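Local coordinates for variant surface glycoprotein MITAT 1.1 (Trypanosoma brucei brucei, PDB 5LY9) that coats the surface of the bloodstream parasite as an antigenically variable layer that helps it evade the host immune response, at residues 2-7 / 183-188; 12-17 / 168-173; 177-182 / 224-229; 191-196 / 216-221. One frame throughout, in Å; residues are numbered along the deposited sequence.

Contact 1: 2-7 / 183-188; sequences ERTGLK and PTTSTG
Thr4 holds OG1 between its own backbone N and carbonyl carbon (chi1 58°), and this turns the hydroxyl onto Pro183 while CG2 swings toward the next residues of 183-188. OG1 donates to Pro183 O at 2.7 Å, coming in only 19° off the carbonyl plane. The same oxygen also presses on the proline ring, with OG1 3.2 Å from Pro183 CD; the threonine and the proline ring run antiparallel, side by side. CG2 is the apolar branch: it packs against Thr184 O at 3.8 Å and reaches the backbone of Thr185. Gly5 O reaches the same ring carbon as the hydroxyl, 3.1 Å from Pro183 CD.

Both segments are irregular coil in the head of the elongated VSG N-terminal domain, where the first residues of the chain run up to helix 8-21. Lys7 is the N-cap of that helix. Its side chain runs extended beyond CG, laying CE 3.8 Å from Pro183 N, and continues to NZ, which bonds to Asn179 O and Thr180 O. The proline is thus covered by the lysine's aliphatic part rather than by its charge.

Arg3 bends back at chi2 (58°), and NH1 donates to Glu2 O at 2.9 Å, with that oxygen in the guanidinium plane. The same NH1 touches Thr185 CG2 at 3.7 Å, near the solvent-exposed end of the contact. Beyond it, Asp130 receives Ser186 OG and the backbone N of Thr187 and Gly188, which fixes the far end of the loop.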
loop_
_atom_site.group_PDB
_atom_site.type_symbol
_atom_site.label_atom_id
_atom_site.label_comp_id
_atom_site.label_asym_id
_atom_site.label_seq_id
_atom_site.Cartn_x
_atom_site.Cartn_y
_atom_site.Cartn_z
ATOM N N GLU A 2 41.340 -11.561 8.900
ATOM C CA GLU A 2 40.946 -11.574 7.481
ATOM C C GLU A 2 40.388 -12.917 7.088
ATOM O O GLU A 2 40.884 -13.971 7.528
ATOM C CB GLU A 2 42.205 -11.313 6.611
ATOM C CG GLU A 2 41.904 -11.049 5.134
ATOM C CD GLU A 2 43.053 -11.335 4.156
ATOM O OE1 GLU A 2 44.168 -11.732 4.631
ATOM O OE2 GLU A 2 42.828 -11.174 2.919
ATOM N N ARG A 3 39.329 -12.874 6.322
ATOM C CA ARG A 3 38.735 -14.013 5.682
ATOM C C ARG A 3 38.261 -15.236 6.538
ATOM O O ARG A 3 38.040 -16.307 5.962
ATOM C CB ARG A 3 39.529 -14.463 4.439
ATOM C CG ARG A 3 40.905 -15.094 4.554
ATOM C CD ARG A 3 41.019 -16.358 5.392
ATOM N NE ARG A 3 42.418 -16.887 5.323
ATOM C CZ ARG A 3 43.419 -16.436 6.056
ATOM N NH1 ARG A 3 43.251 -15.504 6.997
ATOM N NH2 ARG A 3 44.644 -16.966 5.884
ATOM N N THR A 4 37.967 -15.018 7.802
ATOM C CA THR A 4 37.147 -16.001 8.570
ATOM C C THR A 4 35.678 -15.625 8.471
ATOM O O THR A 4 35.316 -14.501 8.005
ATOM C CB THR A 4 37.629 -16.130 9.992
ATOM O OG1 THR A 4 37.586 -14.840 10.627
ATOM C CG2 THR A 4 39.070 -16.728 9.980
ATOM N N GLY A 5 34.809 -16.559 8.812
ATOM C CA GLY A 5 33.415 -16.306 8.775
ATOM C C GLY A 5 32.891 -15.230 9.694
ATOM O O GLY A 5 33.526 -14.764 10.609
ATOM N N LEU A 6 31.665 -14.872 9.442
ATOM C CA LEU A 6 31.000 -13.879 10.247
ATOM C C LEU A 6 30.420 -14.508 11.559
ATOM O O LEU A 6 29.665 -15.510 11.505
ATOM C CB LEU A 6 29.883 -13.315 9.401
ATOM C CG LEU A 6 29.284 -12.007 9.778
ATOM C CD1 LEU A 6 30.375 -10.917 9.739
ATOM C CD2 LEU A 6 28.119 -11.672 8.813
ATOM N N LYS A 7 30.819 -13.952 12.721
ATOM C CA LYS A 7 30.288 -14.421 14.015
ATOM C C LYS A 7 28.785 -14.183 14.132
ATOM O O LYS A 7 28.281 -13.197 13.557
ATOM C CB LYS A 7 30.956 -13.705 15.190
ATOM C CG LYS A 7 32.459 -13.951 15.313
ATOM C CD LYS A 7 33.010 -12.991 16.363
ATOM C CE LYS A 7 34.435 -13.253 16.773
ATOM N NZ LYS A 7 34.832 -12.375 17.902
ATOM N N PRO A 183 36.297 -14.256 13.569
ATOM C CA PRO A 183 37.220 -14.762 14.599
ATOM C C PRO A 183 38.654 -14.950 14.106
ATOM O O PRO A 183 38.986 -14.750 12.901
ATOM C CB PRO A 183 36.610 -16.115 14.952
ATOM C CG PRO A 183 35.996 -16.591 13.676
ATOM C CD PRO A 183 35.461 -15.295 13.010
ATOM N N THR A 184 39.514 -15.398 15.031
ATOM C CA THR A 184 40.857 -15.766 14.657
ATOM C C THR A 184 40.862 -16.927 13.664
ATOM O O THR A 184 39.890 -17.673 13.550
ATOM C CB THR A 184 41.652 -16.174 15.909
ATOM O OG1 THR A 184 40.964 -17.237 16.588
ATOM C CG2 THR A 184 41.714 -15.022 16.886
ATOM N N THR A 185 42.008 -17.106 12.990
ATOM C CA THR A 185 42.136 -18.181 12.012
ATOM C C THR A 185 42.092 -19.516 12.779
ATOM O O THR A 185 42.510 -19.600 13.930
ATOM C CB THR A 185 43.424 -18.121 11.234
ATOM O OG1 THR A 185 44.461 -17.965 12.184
ATOM C CG2 THR A 185 43.416 -16.984 10.352
ATOM N N SER A 186 41.586 -20.523 12.118
ATOM C CA SER A 186 41.683 -21.889 12.623
ATOM C C SER A 186 41.766 -22.709 11.384
ATOM O O SER A 186 42.877 -22.782 10.817
ATOM C CB SER A 186 40.553 -22.174 13.593
ATOM O OG SER A 186 40.659 -23.506 14.131
ATOM N N THR A 187 40.664 -23.269 10.901
ATOM C CA THR A 187 40.596 -24.052 9.644
ATOM C C THR A 187 39.550 -23.472 8.669
ATOM O O THR A 187 39.843 -23.248 7.503
ATOM C CB THR A 187 40.315 -25.536 9.927
ATOM O OG1 THR A 187 41.402 -25.992 10.721
ATOM C CG2 THR A 187 40.241 -26.341 8.633
ATOM N N GLY A 188 38.351 -23.223 9.156
ATOM C CA GLY A 188 37.286 -22.629 8.294
ATOM C C GLY A 188 37.617 -21.224 7.843
ATOM O O GLY A 188 38.294 -20.458 8.538
#

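Contact 2: 12-17 / 168-173; sequences KPLCKL and PNLQHG
Pro13 presents the CB-CG side of its ring to the backbone carbonyl of Asn169: both CB and CG lie 3.3 Å from Asn169 O. The ring sits on the flank of helix 8-21, at a kink: Pro13 N has no hydrogen to give, and Leu14 N also makes no bond to the turn before. Next along the loop, Leu170 sends its two methyls to different parts of the helix. CD2 lies 3.8 Å from Pro13 CB and 4.0 Å from Leu14 CD2, the side chains of Leu14 and Leu170 crossing at about a right angle. CD1 meets Leu17 CD2 at 4.3 Å, one turn further on. Trp246 of helix 244-254 touches all three leucines, so the loop side chain is held between two helices, while helix 62-114 backs Leu14 and Leu17 through Leu109 and Ile105. Cys15 is tied to Cys145 by a disulfide.

At the more open rim, Lys16 bends at chi3 (73°) and passes across the amide of Asn169, bringing NZ to 3.7 Å from Asn169 ND2. Both groups are donors, and the amide nitrogen bonds instead to Glu161 OE1, a residue that Lys16 also touches. With no hydrogen bond passing between helix and loop, the contact rests on the shape fit of proline and leucine carbons, and the amide of Asn169 takes its partner from elsewhere in the fold.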
loop_
_atom_site.group_PDB
_atom_site.type_symbol
_atom_site.label_atom_id
_atom_site.label_comp_id
_atom_site.label_asym_id
_atom_site.label_seq_id
_atom_site.Cartn_x
_atom_site.Cartn_y
_atom_site.Cartn_z
ATOM N N LYS A 12 23.291 -12.634 13.763
ATOM C CA LYS A 12 22.008 -12.812 14.489
ATOM C C LYS A 12 21.147 -11.547 14.506
ATOM O O LYS A 12 19.930 -11.640 14.250
ATOM C CB LYS A 12 22.215 -13.395 15.862
ATOM C CG LYS A 12 22.349 -14.944 15.796
ATOM C CD LYS A 12 22.436 -15.518 17.249
ATOM C CE LYS A 12 22.667 -17.013 17.132
ATOM N NZ LYS A 12 22.703 -17.657 18.475
ATOM N N PRO A 13 21.776 -10.386 14.654
ATOM C CA PRO A 13 20.954 -9.155 14.553
ATOM C C PRO A 13 20.318 -8.976 13.164
ATOM O O PRO A 13 19.227 -8.371 13.059
ATOM C CB PRO A 13 21.950 -8.041 14.870
ATOM C CG PRO A 13 22.901 -8.682 15.782
ATOM C CD PRO A 13 23.075 -10.105 15.292
ATOM N N LEU A 14 20.973 -9.429 12.099
ATOM C CA LEU A 14 20.378 -9.393 10.797
ATOM C C LEU A 14 19.206 -10.343 10.683
ATOM O O LEU A 14 18.198 -9.993 10.070
ATOM C CB LEU A 14 21.399 -9.681 9.660
ATOM C CG LEU A 14 22.469 -8.557 9.524
ATOM C CD1 LEU A 14 23.616 -9.079 8.706
ATOM C CD2 LEU A 14 21.903 -7.286 8.922
ATOM N N CYS A 15 19.345 -11.549 11.229
ATOM C CA CYS A 15 18.188 -12.498 11.317
ATOM C C CYS A 15 16.987 -11.893 12.087
ATOM O O CYS A 15 15.862 -11.978 11.676
ATOM C CB CYS A 15 18.560 -13.807 11.962
ATOM S SG CYS A 15 19.688 -14.801 10.954
ATOM N N LYS A 16 17.260 -11.216 13.196
ATOM C CA LYS A 16 16.211 -10.534 13.956
ATOM C C LYS A 16 15.557 -9.460 13.118
ATOM O O LYS A 16 14.334 -9.324 13.142
ATOM C CB LYS A 16 16.788 -9.928 15.261
ATOM C CG LYS A 16 17.176 -10.972 16.297
ATOM C CD LYS A 16 18.030 -10.332 17.404
ATOM C CE LYS A 16 17.347 -9.455 18.350
ATOM N NZ LYS A 16 18.178 -9.045 19.556
ATOM N N LEU A 17 16.349 -8.704 12.392
ATOM C CA LEU A 17 15.798 -7.620 11.580
ATOM C C LEU A 17 14.961 -8.175 10.461
ATOM O O LEU A 17 13.848 -7.668 10.241
ATOM C CB LEU A 17 16.902 -6.728 11.055
ATOM C CG LEU A 17 16.528 -5.574 10.104
ATOM C CD1 LEU A 17 15.555 -4.600 10.798
ATOM C CD2 LEU A 17 17.759 -4.825 9.562
ATOM N N PRO A 168 19.051 -0.596 16.398
ATOM C CA PRO A 168 19.922 -0.560 17.618
ATOM C C PRO A 168 20.745 -1.811 17.850
ATOM O O PRO A 168 21.798 -1.725 18.499
ATOM C CB PRO A 168 18.916 -0.409 18.767
ATOM C CG PRO A 168 17.639 -0.884 18.189
ATOM C CD PRO A 168 17.639 -0.434 16.761
ATOM N N ASN A 169 20.304 -2.944 17.313
ATOM C CA ASN A 169 21.009 -4.208 17.563
ATOM C C ASN A 169 22.057 -4.560 16.529
ATOM O O ASN A 169 22.847 -5.504 16.751
ATOM C CB ASN A 169 20.007 -5.327 17.803
ATOM C CG ASN A 169 19.177 -5.074 19.025
ATOM O OD1 ASN A 169 19.701 -4.636 20.048
ATOM N ND2 ASN A 169 17.889 -5.380 18.959
ATOM N N LEU A 170 22.085 -3.862 15.379
ATOM C CA LEU A 170 23.141 -4.072 14.412
ATOM C C LEU A 170 24.445 -3.594 14.914
ATOM O O LEU A 170 24.589 -2.461 15.425
ATOM C CB LEU A 170 22.844 -3.369 13.069
ATOM C CG LEU A 170 21.595 -3.846 12.320
ATOM C CD1 LEU A 170 21.617 -3.355 10.883
ATOM C CD2 LEU A 170 21.192 -5.273 12.353
ATOM N N GLN A 171 25.443 -4.459 14.789
ATOM C CA GLN A 171 26.780 -4.154 15.241
ATOM C C GLN A 171 27.484 -3.263 14.278
ATOM O O GLN A 171 27.077 -3.147 13.094
ATOM C CB GLN A 171 27.586 -5.454 15.351
ATOM C CG GLN A 171 26.942 -6.467 16.270
ATOM C CD GLN A 171 26.706 -5.865 17.636
ATOM O OE1 GLN A 171 25.574 -5.455 17.976
ATOM N NE2 GLN A 171 27.765 -5.633 18.326
ATOM N N HIS A 172 28.534 -2.608 14.782
ATOM C CA HIS A 172 29.335 -1.717 13.937
ATOM C C HIS A 172 30.807 -1.865 14.341
ATOM O O HIS A 172 31.086 -2.100 15.515
ATOM C CB HIS A 172 28.879 -0.224 13.989
ATOM C CG HIS A 172 28.928 0.388 15.345
ATOM N ND1 HIS A 172 30.030 1.083 15.800
ATOM C CD2 HIS A 172 28.019 0.414 16.352
ATOM C CE1 HIS A 172 29.796 1.500 17.035
ATOM N NE2 HIS A 172 28.609 1.056 17.412
ATOM N N GLY A 173 31.682 -1.757 13.361
ATOM C CA GLY A 173 33.094 -1.776 13.592
ATOM C C GLY A 173 33.758 -2.666 12.572
ATOM O O GLY A 173 33.302 -2.818 11.438
#

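Contact 3: 177-182 / 224-229; sequences TANTFQ and QVEATL
Glu226 crosses from the strand side into the turn of 177-182, and each of its atoms has a neighbour there. CB lies 3.3 Å from Gln182 OE1 and CG is somewhat further from the same oxygen, the two side chains lying alongside and pointing opposite ways. An extended chain beyond CG then carries the carboxylate among the backbone N-H groups of the turn. OE2 takes Asn179 N at 2.8 Å on its syn lone pair, though the bond is bent (142°). OE1 gets a weak bond from Thr180 N at 3.5 Å and two water bridges: one donates to it at 2.7 Å and accepts from Phe181 N, the other accepts weakly from Ala178 N. The ammonium of Ala1, the chain's N terminus, bonds to both OE2 and Asn179 OD1, and would probably stabilise the carboxylate as an anion.

Past the glutamate the chain becomes strand 228-229 of the four-stranded antiparallel sheet, and 177-182 is the loop that follows its edge strand 173-174. Where the strand is about to begin, Gln182 OE1 accepts Ala227 N at 2.8 Å, in the carbonyl plane. A water that donates to OE1 also donates to Ala227 O, and Gln182 NE2 donates to Thr4 O, so the amide is held at both ends.

Leu229 closes the far end: CD1 sits over a face of the Phe181 ring, a CH-pi contact 4.1 Å from the centroid and 27° off the normal, while Thr180 CG2 covers the opposite face. Ala10 of helix 8-21 touches both Phe181 and Leu229.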
loop_
_atom_site.group_PDB
_atom_site.type_symbol
_atom_site.label_atom_id
_atom_site.label_comp_id
_atom_site.label_asym_id
_atom_site.label_seq_id
_atom_site.Cartn_x
_atom_site.Cartn_y
_atom_site.Cartn_z
ATOM N N THR A 177 42.250 -5.989 12.309
ATOM C CA THR A 177 42.602 -7.392 12.600
ATOM C C THR A 177 42.296 -7.741 14.046
ATOM O O THR A 177 42.942 -8.621 14.639
ATOM C CB THR A 177 44.085 -7.668 12.282
ATOM O OG1 THR A 177 44.848 -6.712 12.976
ATOM C CG2 THR A 177 44.364 -7.480 10.818
ATOM N N ALA A 178 41.290 -7.109 14.618
ATOM C CA ALA A 178 40.982 -7.234 16.037
ATOM C C ALA A 178 40.137 -8.479 16.386
ATOM O O ALA A 178 39.822 -8.706 17.555
ATOM C CB ALA A 178 40.294 -5.973 16.550
ATOM N N ASN A 179 39.758 -9.262 15.396
ATOM C CA ASN A 179 38.865 -10.418 15.571
ATOM C C ASN A 179 37.498 -10.075 16.083
ATOM O O ASN A 179 36.902 -10.874 16.799
ATOM C CB ASN A 179 39.523 -11.538 16.378
ATOM C CG ASN A 179 40.913 -11.845 15.882
ATOM O OD1 ASN A 179 41.105 -12.133 14.694
ATOM N ND2 ASN A 179 41.897 -11.698 16.757
ATOM N N THR A 180 36.977 -8.914 15.696
ATOM C CA THR A 180 35.767 -8.414 16.348
ATOM C C THR A 180 34.532 -9.147 15.862
ATOM O O THR A 180 33.796 -9.737 16.665
ATOM C CB THR A 180 35.566 -6.904 16.090
ATOM O OG1 THR A 180 36.799 -6.245 16.343
ATOM C CG2 THR A 180 34.382 -6.355 17.017
ATOM N N PHE A 181 34.295 -9.111 14.559
ATOM C CA PHE A 181 33.075 -9.806 13.988
ATOM C C PHE A 181 33.429 -11.043 13.142
ATOM O O PHE A 181 32.564 -11.739 12.669
ATOM C CB PHE A 181 32.221 -8.796 13.235
ATOM C CG PHE A 181 31.815 -7.638 14.082
ATOM C CD1 PHE A 181 31.044 -7.838 15.238
ATOM C CD2 PHE A 181 32.171 -6.364 13.743
ATOM C CE1 PHE A 181 30.735 -6.800 16.055
ATOM C CE2 PHE A 181 31.820 -5.277 14.565
ATOM C CZ PHE A 181 31.108 -5.499 15.721
ATOM N N GLN A 182 34.707 -11.313 12.969
ATOM C CA GLN A 182 35.268 -12.454 12.258
ATOM C C GLN A 182 36.364 -12.985 13.214
ATOM O O GLN A 182 37.200 -12.211 13.671
ATOM C CB GLN A 182 35.883 -12.039 10.917
ATOM C CG GLN A 182 34.833 -11.705 9.869
ATOM C CD GLN A 182 35.449 -10.929 8.712
ATOM O OE1 GLN A 182 35.526 -9.691 8.734
ATOM N NE2 GLN A 182 36.002 -11.680 7.774
ATOM N N GLN A 224 44.237 -6.747 3.510
ATOM C CA GLN A 224 44.224 -7.896 4.442
ATOM C C GLN A 224 43.693 -7.525 5.795
ATOM O O GLN A 224 44.396 -7.553 6.814
ATOM C CB GLN A 224 45.628 -8.493 4.572
ATOM C CG GLN A 224 46.111 -9.035 3.259
ATOM C CD GLN A 224 47.453 -9.777 3.421
ATOM O OE1 GLN A 224 48.444 -9.195 3.826
ATOM N NE2 GLN A 224 47.469 -11.042 3.050
ATOM N N VAL A 225 42.404 -7.221 5.825
ATOM C CA VAL A 225 41.729 -6.866 7.075
ATOM C C VAL A 225 40.339 -7.527 7.104
ATOM O O VAL A 225 39.952 -8.258 6.203
ATOM C CB VAL A 225 41.602 -5.347 7.294
ATOM C CG1 VAL A 225 42.970 -4.691 7.413
ATOM C CG2 VAL A 225 40.779 -4.657 6.189
ATOM N N GLU A 226 39.631 -7.268 8.173
ATOM C CA GLU A 226 38.254 -7.739 8.362
ATOM C C GLU A 226 37.281 -6.820 7.631
ATOM O O GLU A 226 37.570 -5.653 7.352
ATOM C CB GLU A 226 37.945 -7.764 9.853
ATOM C CG GLU A 226 38.736 -8.881 10.542
ATOM C CD GLU A 226 38.937 -8.661 12.042
ATOM O OE1 GLU A 226 38.229 -7.809 12.672
ATOM O OE2 GLU A 226 39.767 -9.438 12.597
ATOM N N ALA A 227 36.149 -7.377 7.294
ATOM C CA ALA A 227 35.039 -6.563 6.789
ATOM C C ALA A 227 34.651 -5.479 7.784
ATOM O O ALA A 227 34.874 -5.636 8.991
ATOM C CB ALA A 227 33.841 -7.448 6.546
ATOM N N THR A 228 34.017 -4.381 7.287
ATOM C CA THR A 228 33.585 -3.309 8.138
ATOM C C THR A 228 32.062 -3.316 8.163
ATOM O O THR A 228 31.424 -3.518 7.115
ATOM C CB THR A 228 34.021 -1.948 7.579
ATOM O OG1 THR A 228 35.429 -1.890 7.484
ATOM C CG2 THR A 228 33.484 -0.812 8.436
ATOM N N LEU A 229 31.487 -3.048 9.331
ATOM C CA LEU A 229 30.042 -2.965 9.483
ATOM C C LEU A 229 29.771 -1.527 9.912
ATOM O O LEU A 229 30.329 -1.032 10.866
ATOM C CB LEU A 229 29.519 -3.960 10.538
ATOM C CG LEU A 229 29.849 -5.428 10.312
ATOM C CD1 LEU A 229 29.292 -6.232 11.481
ATOM C CD2 LEU A 229 29.271 -5.927 9.006
HETATM O O HOH W 1 38.982 -5.268 13.046
HETATM O O HOH W 2 35.499 -7.586 12.647
HETATM O O HOH W 3 34.303 -7.904 10.391
HETATM O O HOH W 4 37.981 -10.283 5.710
#

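Contact 4: 191-196 / 216-221; sequences KLLSGH and GYMTIP
Ile220 lays its CG2 methyl on one face of the peptide joining Leu193 to Ser194, 3.7 Å from Leu193 C and almost straight above it. From the same side, but displaced toward the oxygen, Pro221 brings its ring carbon CD to 3.4 Å from Leu193 O. Ile220 CD1 and CG2 each lie 3.5 Å from Leu192 O, so the two methyl ends of the isoleucine close on that one carbonyl oxygen of the 3-10 turn 191-193.

Gly195 has no side chain on the face it offers to Pro221, and the backbones close up: Gly195 N donates to Pro221 O at a short 2.6 Å. The donor lies nearly along the C=O axis, but the N-H...O angle is only 137°. Just beside this bond, Ser194 OG accepts His196 N at 3.1 Å in an ST turn and bonds to Glu2 OE2, pinning the loop to the N-terminal segment.

Two residues back along the strand from Ile220, Met218 lies athwart Leu193, with Leu193 CD2 3.8 Å from Met218 SD. Tyr217 and Met218 both face Val213 in a classic beta bulge. Strand 218-220 runs between 211-213 and 228-229: Met218 touches Val213 and Leu229, and Ile220 touches Ala211 and Val213. Leu192 packs on Phe108, Leu111 and Leu112 of helix 62-114 and meets Leu192 of the second subunit, placing this turn between the sheet, the long helix and the dimer interface.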
loop_
_atom_site.group_PDB
_atom_site.type_symbol
_atom_site.label_atom_id
_atom_site.label_comp_id
_atom_site.label_asym_id
_atom_site.label_seq_id
_atom_site.Cartn_x
_atom_site.Cartn_y
_atom_site.Cartn_z
ATOM N N LYS A 191 36.281 -16.741 2.210
ATOM C CA LYS A 191 37.092 -15.899 1.357
ATOM C C LYS A 191 36.278 -14.737 0.791
ATOM O O LYS A 191 36.872 -13.696 0.449
ATOM C CB LYS A 191 37.693 -16.720 0.214
ATOM C CG LYS A 191 38.792 -17.625 0.695
ATOM C CD LYS A 191 39.535 -18.341 -0.399
ATOM C CE LYS A 191 38.629 -19.290 -1.197
ATOM N NZ LYS A 191 39.477 -19.837 -2.338
ATOM N N LEU A 192 34.940 -14.920 0.674
ATOM C CA LEU A 192 34.089 -13.869 0.093
ATOM C C LEU A 192 34.294 -12.586 0.882
ATOM O O LEU A 192 34.142 -11.500 0.342
ATOM C CB LEU A 192 32.629 -14.244 0.087
ATOM C CG LEU A 192 31.742 -13.252 -0.708
ATOM C CD1 LEU A 192 32.108 -13.233 -2.191
ATOM C CD2 LEU A 192 30.290 -13.513 -0.476
ATOM N N LEU A 193 34.644 -12.718 2.183
ATOM C CA LEU A 193 34.754 -11.545 3.019
ATOM C C LEU A 193 36.083 -10.835 2.893
ATOM O O LEU A 193 36.351 -9.867 3.656
ATOM C CB LEU A 193 34.421 -11.878 4.478
ATOM C CG LEU A 193 32.974 -12.331 4.665
ATOM C CD1 LEU A 193 32.707 -12.633 6.113
ATOM C CD2 LEU A 193 31.945 -11.336 4.185
ATOM N N SER A 194 36.957 -11.281 1.984
ATOM C CA SER A 194 38.192 -10.493 1.713
ATOM C C SER A 194 38.377 -10.371 0.240
ATOM O O SER A 194 38.308 -11.363 -0.482
ATOM C CB SER A 194 39.463 -11.095 2.338
ATOM O OG SER A 194 40.620 -10.456 1.765
ATOM N N GLY A 195 38.493 -9.126 -0.215
ATOM C CA GLY A 195 38.794 -8.844 -1.632
ATOM C C GLY A 195 40.307 -8.710 -1.913
ATOM O O GLY A 195 40.699 -8.172 -2.967
ATOM N N HIS A 196 41.164 -9.214 -1.035
ATOM C CA HIS A 196 42.602 -9.265 -1.302
ATOM C C HIS A 196 42.994 -10.626 -1.827
ATOM O O HIS A 196 42.475 -11.641 -1.390
ATOM C CB HIS A 196 43.382 -8.839 -0.067
ATOM C CG HIS A 196 44.829 -8.662 -0.335
ATOM N ND1 HIS A 196 45.722 -9.699 -0.208
ATOM C CD2 HIS A 196 45.535 -7.569 -0.722
ATOM C CE1 HIS A 196 46.932 -9.264 -0.546
ATOM N NE2 HIS A 196 46.847 -7.972 -0.850
ATOM N N GLY A 216 24.819 -1.704 1.437
ATOM C CA GLY A 216 25.674 -0.655 1.976
ATOM C C GLY A 216 26.097 -0.818 3.428
ATOM O O GLY A 216 26.897 -0.046 3.928
ATOM N N TYR A 217 25.550 -1.768 4.152
ATOM C CA TYR A 217 25.895 -1.937 5.541
ATOM C C TYR A 217 27.307 -2.455 5.720
ATOM O O TYR A 217 28.051 -2.008 6.641
ATOM C CB TYR A 217 24.896 -2.926 6.193
ATOM C CG TYR A 217 25.186 -3.397 7.559
ATOM C CD1 TYR A 217 25.532 -2.513 8.578
ATOM C CD2 TYR A 217 25.047 -4.716 7.879
ATOM C CE1 TYR A 217 25.787 -2.981 9.858
ATOM C CE2 TYR A 217 25.302 -5.190 9.145
ATOM C CZ TYR A 217 25.604 -4.336 10.170
ATOM O OH TYR A 217 25.884 -4.802 11.454
ATOM N N MET A 218 27.694 -3.396 4.854
ATOM C CA MET A 218 28.946 -4.135 5.004
ATOM C C MET A 218 29.919 -3.741 3.912
ATOM O O MET A 218 29.544 -3.662 2.758
ATOM C CB MET A 218 28.754 -5.662 4.991
ATOM C CG MET A 218 30.079 -6.437 5.016
ATOM S SD MET A 218 29.799 -8.242 4.910
ATOM C CE MET A 218 29.577 -8.430 6.548
ATOM N N THR A 219 31.160 -3.488 4.299
ATOM C CA THR A 219 32.249 -3.244 3.333
ATOM C C THR A 219 33.177 -4.464 3.346
ATOM O O THR A 219 33.642 -4.822 4.406
ATOM C CB THR A 219 33.064 -1.976 3.714
ATOM O OG1 THR A 219 32.199 -0.868 3.815
ATOM C CG2 THR A 219 34.203 -1.671 2.614
ATOM N N ILE A 220 33.436 -5.072 2.175
ATOM C CA ILE A 220 34.389 -6.115 1.987
ATOM C C ILE A 220 35.708 -5.426 1.523
ATOM O O ILE A 220 35.721 -4.697 0.547
ATOM C CB ILE A 220 33.911 -7.077 0.941
ATOM C CG1 ILE A 220 32.646 -7.764 1.470
ATOM C CG2 ILE A 220 35.016 -8.088 0.602
ATOM C CD1 ILE A 220 31.968 -8.803 0.553
ATOM N N PRO A 221 36.770 -5.604 2.283
ATOM C CA PRO A 221 38.018 -4.901 2.024
ATOM C C PRO A 221 38.732 -5.435 0.800
ATOM O O PRO A 221 38.477 -6.564 0.364
ATOM C CB PRO A 221 38.828 -5.201 3.262
ATOM C CG PRO A 221 38.403 -6.567 3.684
ATOM C CD PRO A 221 36.893 -6.563 3.378
#

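From the N terminus, 2-7 waits for 183-188, so contact 1 closes a loop that holds two of the long helices. Contact 2 is nested inside it, bringing 168-173 back to helix 8-21. Contact 3 opens at 177-182, before contact 1 has closed, and the two cross, with Lys7 bonded to the turn that Glu226 enters. Contact 4 follows contact 1 in series and nests inside contact 3, its strand pairing with 228-229 in the four-stranded sheet. Gln171 O meets Tyr217 OH, joining contact 2 to that sheet. Together the four tie the N-terminal coil, helix 8-21 and the sheet into one end of the elongated domain.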